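Local coordinates for protein 26S proteasome regulatory subunit RPN10 (Schizosaccharomyces pombe, PDB 2X5N) that protects ubiquitin chains from disassembly by deubiquitinating enzymes as a subunit of the 26S proteasome, and so promotes protein degradation, at residues M34-K39 against T63-Y68; D19-R24 against P174-D179. All coordinates share one frame; numbering follows the deposited sequence. Where two conformers were deposited one is given.

Contact 1: M34-K39 against T63-Y68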
loop_
_atom_site.group_PDB
_atom_site.type_symbol
_atom_site.label_atom_id
_atom_site.label_comp_id
_atom_site.label_asym_id
_atom_site.label_seq_id
_atom_site.Cartn_x
_atom_site.Cartn_y
_atom_site.Cartn_z
ATOM N N MET A 34 -0.462 1.625 11.309
ATOM C CA MET A 34 -1.864 2.014 11.445
ATOM C C MET A 34 -2.783 1.201 10.539
ATOM O O MET A 34 -3.827 0.738 10.983
ATOM C CB MET A 34 -1.987 3.541 11.217
ATOM C CG MET A 34 -3.388 4.108 11.272
ATOM S SD MET A 34 -4.399 3.872 9.794
ATOM C CE MET A 34 -3.474 4.811 8.590
ATOM N N ILE A 35 -2.392 1.034 9.281
ATOM C CA ILE A 35 -3.166 0.247 8.315
ATOM C C ILE A 35 -3.270 -1.211 8.796
ATOM O O ILE A 35 -4.337 -1.819 8.786
ATOM C CB ILE A 35 -2.499 0.286 6.927
ATOM C CG1 ILE A 35 -2.502 1.692 6.337
ATOM C CG2 ILE A 35 -3.225 -0.655 5.958
ATOM C CD1 ILE A 35 -3.879 2.265 6.114
ATOM N N PHE A 36 -2.132 -1.775 9.178
ATOM C CA PHE A 36 -2.058 -3.104 9.778
ATOM C C PHE A 36 -3.054 -3.339 10.878
ATOM O O PHE A 36 -3.829 -4.291 10.889
ATOM C CB PHE A 36 -0.625 -3.478 10.133
ATOM C CG PHE A 36 -0.429 -4.881 10.597
ATOM C CD1 PHE A 36 0.078 -5.838 9.724
ATOM C CD2 PHE A 36 -0.701 -5.256 11.904
ATOM C CE1 PHE A 36 0.334 -7.128 10.154
ATOM C CE2 PHE A 36 -0.463 -6.564 12.325
ATOM C CZ PHE A 36 0.053 -7.482 11.451
ATOM N N ASN A 37 -3.033 -2.413 11.826
ATOM C CA ASN A 37 -3.929 -2.502 12.969
ATOM C C ASN A 37 -5.374 -2.330 12.564
ATOM O O ASN A 37 -6.233 -3.008 13.096
ATOM C CB ASN A 37 -3.537 -1.482 14.053
ATOM C CG ASN A 37 -2.299 -1.906 14.821
ATOM O OD1 ASN A 37 -1.778 -3.023 14.643
ATOM N ND2 ASN A 37 -1.803 -1.010 15.658
ATOM N N GLN A 38 -5.660 -1.474 11.592
ATOM C CA GLN A 38 -7.031 -1.368 11.083
ATOM C C GLN A 38 -7.512 -2.748 10.612
ATOM O O GLN A 38 -8.607 -3.201 10.971
ATOM C CB GLN A 38 -7.105 -0.331 9.952
ATOM C CG GLN A 38 -8.509 -0.031 9.397
ATOM C CD GLN A 38 -8.964 -1.003 8.317
ATOM O OE1 GLN A 38 -8.352 -1.106 7.258
ATOM N NE2 GLN A 38 -10.058 -1.726 8.581
ATOM N N LYS A 39 -6.706 -3.429 9.793
ATOM C CA LYS A 39 -7.082 -4.733 9.269
ATOM C C LYS A 39 -7.226 -5.775 10.391
ATOM O O LYS A 39 -8.199 -6.512 10.444
ATOM C CB LYS A 39 -6.053 -5.207 8.246
ATOM C CG LYS A 39 -5.918 -4.284 7.051
ATOM C CD LYS A 39 -7.263 -4.046 6.374
ATOM C CE LYS A 39 -7.117 -3.089 5.211
ATOM N NZ LYS A 39 -8.445 -2.553 4.808
ATOM N N THR A 63 5.088 -12.748 4.494
ATOM C CA THR A 63 3.854 -13.370 4.061
ATOM C C THR A 63 2.721 -12.961 5.014
ATOM O O THR A 63 2.938 -12.264 6.001
ATOM C CB THR A 63 3.985 -14.887 3.975
ATOM O OG1 THR A 63 4.467 -15.385 5.219
ATOM C CG2 THR A 63 4.952 -15.279 2.835
ATOM N N LEU A 64 1.503 -13.376 4.688
ATOM C CA LEU A 64 0.323 -12.957 5.419
ATOM C C LEU A 64 0.404 -13.379 6.881
ATOM O O LEU A 64 0.721 -14.522 7.207
ATOM C CB LEU A 64 -0.911 -13.540 4.743
ATOM C CG LEU A 64 -1.223 -12.907 3.379
ATOM C CD1 LEU A 64 -2.188 -13.784 2.583
ATOM C CD2 LEU A 64 -1.806 -11.507 3.488
ATOM N N THR A 65 0.120 -12.432 7.756
ATOM C CA THR A 65 0.296 -12.635 9.189
ATOM C C THR A 65 -0.575 -11.682 9.998
ATOM O O THR A 65 -1.065 -10.691 9.463
ATOM C CB THR A 65 1.804 -12.409 9.571
ATOM O OG1 THR A 65 2.035 -12.779 10.927
ATOM C CG2 THR A 65 2.244 -10.961 9.369
ATOM N N ARG A 66 -0.704 -11.955 11.295
ATOM C CA ARG A 66 -1.264 -11.011 12.263
ATOM C C ARG A 66 -0.199 -10.495 13.242
ATOM O O ARG A 66 -0.502 -9.712 14.142
ATOM C CB ARG A 66 -2.422 -11.659 13.033
ATOM C CG ARG A 66 -3.631 -11.870 12.129
ATOM C CD ARG A 66 -4.803 -12.485 12.822
ATOM N NE ARG A 66 -5.370 -11.648 13.887
ATOM C CZ ARG A 66 -6.331 -10.738 13.717
ATOM N NH1 ARG A 66 -6.790 -10.455 12.524
ATOM N NH2 ARG A 66 -6.829 -10.090 14.759
ATOM N N ASP A 67 1.042 -10.924 13.041
ATOM C CA ASP A 67 2.155 -10.560 13.910
ATOM C C ASP A 67 2.938 -9.376 13.318
ATOM O O ASP A 67 3.752 -9.548 12.406
ATOM C CB ASP A 67 3.068 -11.782 14.087
ATOM C CG ASP A 67 4.222 -11.521 15.038
ATOM O OD1 ASP A 67 4.364 -10.383 15.498
ATOM O OD2 ASP A 67 4.995 -12.449 15.316
ATOM N N TYR A 68 2.686 -8.173 13.824
ATOM C CA TYR A 68 3.372 -7.005 13.279
ATOM C C TYR A 68 4.892 -7.056 13.493
ATOM O O TYR A 68 5.648 -6.451 12.758
ATOM C CB TYR A 68 2.791 -5.706 13.841
ATOM C CG TYR A 68 3.260 -4.512 13.048
ATOM C CD1 TYR A 68 2.816 -4.336 11.748
ATOM C CD2 TYR A 68 4.149 -3.577 13.568
ATOM C CE1 TYR A 68 3.211 -3.267 10.982
ATOM C CE2 TYR A 68 4.568 -2.495 12.789
ATOM C CZ TYR A 68 4.099 -2.355 11.495
ATOM O OH TYR A 68 4.509 -1.321 10.685
#
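Phe36, on the helix 24-42, meets the turn 65-68 with nearly its whole ring, and the edge of Tyr68 comes over one face of it. With CG anti to the backbone N (chi1 -173°), the phenyl group projects from the helix into this turn. Tyr68 turns that edge toward the face: its CD1 stands 3.5 Å from Phe36 CG, and the ring planes meet at 61° in an edge-to-face pair. Tyr68 CB adds a CH-pi contact over the same face, 4.1 Å from the Phe36 ring centroid. The far edge of the phenyl runs into backbone, where Phe36 CZ approaches Arg66 C at 3.5 Å close to the ring plane. Replacing Phe36 by alanine removes the ring, which would probably open a gap beneath Tyr68 and leave the backbone at Arg66 without the group that packs against it.

Further along the helix, Lys39 leads its amine away from the turn: NZ bonds to Gln38 OE1 at 2.8 Å, on a lone pair in the carbonyl plane, and forms a salt bridge with Glu3. The turn has its own bracing, since Thr65 OG1 accepts from Asp67 N at 3.0 Å. Arg66 reaches back to the carbonyls of Ile40 and Asn46, and Asp67 caps Gly69 N. An ST turn thus runs into a helix N-cap, and the aromatic pair packs this strand-to-helix connection against a helix flanking the central sheet of the von Willebrand factor A fold.

Contact 2: D19-R24 against P174-D179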
loop_
_atom_site.group_PDB
_atom_site.type_symbol
_atom_site.label_atom_id
_atom_site.label_comp_id
_atom_site.label_asym_id
_atom_site.label_seq_id
_atom_site.Cartn_x
_atom_site.Cartn_y
_atom_site.Cartn_z
ATOM N N ASP A 19 10.796 16.202 3.248
ATOM C CA ASP A 19 9.567 16.976 3.115
ATOM C C ASP A 19 8.351 16.372 3.824
ATOM O O ASP A 19 7.322 17.043 3.942
ATOM C CB ASP A 19 9.256 17.321 1.642
ATOM C CG ASP A 19 8.999 16.115 0.751
ATOM O OD1 ASP A 19 9.246 14.963 1.147
ATOM O OD2 ASP A 19 8.540 16.358 -0.386
ATOM N N TYR A 20 8.472 15.130 4.288
ATOM C CA TYR A 20 7.530 14.549 5.255
ATOM C C TYR A 20 8.351 14.182 6.479
ATOM O O TYR A 20 9.470 13.715 6.354
ATOM C CB TYR A 20 6.818 13.309 4.679
ATOM C CG TYR A 20 5.908 13.627 3.523
ATOM C CD1 TYR A 20 4.523 13.606 3.656
ATOM C CD2 TYR A 20 6.441 14.012 2.296
ATOM C CE1 TYR A 20 3.707 13.937 2.593
ATOM C CE2 TYR A 20 5.623 14.343 1.229
ATOM C CZ TYR A 20 4.267 14.308 1.392
ATOM O OH TYR A 20 3.475 14.650 0.325
ATOM N N ILE A 21 7.804 14.411 7.670
ATOM C CA ILE A 21 8.559 14.254 8.896
ATOM C C ILE A 21 8.593 12.793 9.318
ATOM O O ILE A 21 7.560 12.158 9.391
ATOM C CB ILE A 21 7.961 15.133 10.022
ATOM C CG1 ILE A 21 8.243 16.610 9.729
ATOM C CG2 ILE A 21 8.585 14.789 11.363
ATOM C CD1 ILE A 21 7.566 17.565 10.682
ATOM N N PRO A 22 9.789 12.251 9.587
ATOM C CA PRO A 22 11.117 12.861 9.425
ATOM C C PRO A 22 11.714 12.650 8.020
ATOM O O PRO A 22 12.547 13.446 7.574
ATOM C CB PRO A 22 11.947 12.131 10.480
ATOM C CG PRO A 22 11.326 10.746 10.510
ATOM C CD PRO A 22 9.857 10.957 10.294
ATOM N N THR A 23 11.291 11.580 7.345
ATOM C CA THR A 23 11.528 11.381 5.916
ATOM C C THR A 23 10.256 10.776 5.347
ATOM O O THR A 23 9.442 10.235 6.077
ATOM C CB THR A 23 12.688 10.410 5.622
ATOM O OG1 THR A 23 12.368 9.115 6.131
ATOM C CG2 THR A 23 13.984 10.927 6.231
ATOM N N ARG A 24 10.099 10.807 4.034
ATOM C CA ARG A 24 9.009 10.101 3.390
ATOM C C ARG A 24 8.991 8.648 3.789
ATOM O O ARG A 24 7.952 8.107 4.126
ATOM C CB ARG A 24 9.127 10.215 1.887
ATOM C CG ARG A 24 8.844 11.582 1.342
ATOM C CD ARG A 24 8.902 11.557 -0.206
ATOM N NE ARG A 24 8.824 12.904 -0.755
ATOM C CZ ARG A 24 8.796 13.194 -2.046
ATOM N NH1 ARG A 24 8.791 12.236 -2.961
ATOM N NH2 ARG A 24 8.753 14.460 -2.418
ATOM N N PRO A 174 3.662 20.081 7.869
ATOM C CA PRO A 174 4.128 19.846 9.234
ATOM C C PRO A 174 3.593 18.718 10.092
ATOM O O PRO A 174 4.152 18.343 11.128
ATOM C CB PRO A 174 4.260 21.242 9.858
ATOM C CG PRO A 174 3.620 22.196 8.825
ATOM C CD PRO A 174 2.929 21.352 7.783
ATOM N N GLN A 175 2.442 18.219 9.652
ATOM C CA GLN A 175 1.717 17.193 10.396
ATOM C C GLN A 175 2.225 15.822 9.982
ATOM O O GLN A 175 2.950 15.696 9.015
ATOM C CB GLN A 175 0.208 17.327 10.191
ATOM C CG GLN A 175 -0.323 18.683 10.695
ATOM C CD GLN A 175 -1.819 18.708 10.940
ATOM O OE1 GLN A 175 -2.546 17.795 10.558
ATOM N NE2 GLN A 175 -2.289 19.769 11.583
ATOM N N LEU A 176 1.843 14.800 10.729
ATOM C CA LEU A 176 2.356 13.462 10.500
ATOM C C LEU A 176 1.513 12.689 9.515
ATOM O O LEU A 176 0.282 12.670 9.616
ATOM C CB LEU A 176 2.404 12.685 11.802
ATOM C CG LEU A 176 3.249 13.333 12.908
ATOM C CD1 LEU A 176 3.360 12.406 14.099
ATOM C CD2 LEU A 176 4.628 13.711 12.384
ATOM N N LEU A 177 2.170 12.048 8.558
ATOM C CA LEU A 177 1.449 11.310 7.540
ATOM C C LEU A 177 0.508 10.283 8.139
ATOM O O LEU A 177 -0.618 10.125 7.681
ATOM C CB LEU A 177 2.453 10.638 6.606
ATOM C CG LEU A 177 1.868 9.816 5.436
ATOM C CD1 LEU A 177 1.024 10.686 4.508
ATOM C CD2 LEU A 177 2.964 9.125 4.679
ATOM N N SER A 178 0.965 9.580 9.163
ATOM C CA SER A 178 0.142 8.535 9.755
ATOM C C SER A 178 -1.155 9.108 10.305
ATOM O O SER A 178 -2.214 8.524 10.140
ATOM C CB SER A 178 0.915 7.781 10.837
ATOM O OG SER A 178 1.355 8.658 11.859
ATOM N N ASP A 179 -1.078 10.265 10.951
ATOM C CA ASP A 179 -2.271 10.915 11.484
ATOM C C ASP A 179 -3.198 11.322 10.351
ATOM O O ASP A 179 -4.401 11.123 10.426
ATOM C CB ASP A 179 -1.897 12.139 12.323
ATOM C CG ASP A 179 -1.167 11.764 13.606
ATOM O OD1 ASP A 179 -1.457 10.689 14.159
ATOM O OD2 ASP A 179 -0.300 12.532 14.052
HETATM O O HOH W 1 4.986 12.761 8.143
HETATM O O HOH W 2 4.728 15.261 7.157
#
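Ile21 makes the direct contacts across this surface junction, reaching Pro174 with one branch and Leu176 with the other. Its CD1 lies 3.5 Å from Pro174 O, methyl against carbonyl. With CG1 anti to the carbonyl carbon (chi1 -71°), CG2 lies anti to the backbone N and touches Leu176 CD2 at 4.2 Å, so the two branches part toward their separate partners.

Two waters bridge the backbones. The first donates to Ile21 O at 2.9 Å and accepts from Leu177 N, also at 2.9 Å. The second accepts from Ile21 N at 3.2 Å and lies 2.6 Å from Gln175 O.

Behind Ile21 the loop is shaped by a cis peptide before Pro22 and closed by a side-on salt bridge. Arg24 NE and NH2 each take one oxygen of Asp19, and NH2 lies 2.8 Å from OD2 with an N-H...O angle of 172°. Arg24 NH2 has a second acidic partner in Glu145. Tyr20 OH is held by Ile170 O and Gly144 N, while the side chains of Tyr20 and Leu177 both pack on Ala27 of the helix 24-42.

In this von Willebrand factor A fold, the loop between strand 3-9 and helix 24-42 thus meets the start of helix 177-182. With no direct hydrogen bond between the segments, water-mediated bonds join the backbones, and a single apolar pair and a methyl-carbonyl touch complete the contact.

In the fold
The two contacts lie in one von Willebrand factor A domain, their centres about 21 Å apart, and the helix 24-42 connects them. The loop of contact 2 leads into the start of this helix, whereas contact 1 uses its later turns. Along the chain contact 1 is nested within the span closed by contact 2: 19-24 comes first, then 34-39 and 63-68, and 174-179 last. Contact 1 joins the helix to the connection after the edge strand 60-63; contact 2 brings in the helix 177-182, which follows the opposite edge strand, 166-170. Met34 CE packs 4.2 Å from Ser178 O, so this helix ties elements adjoining both sheet edges, far apart in sequence, into one domain.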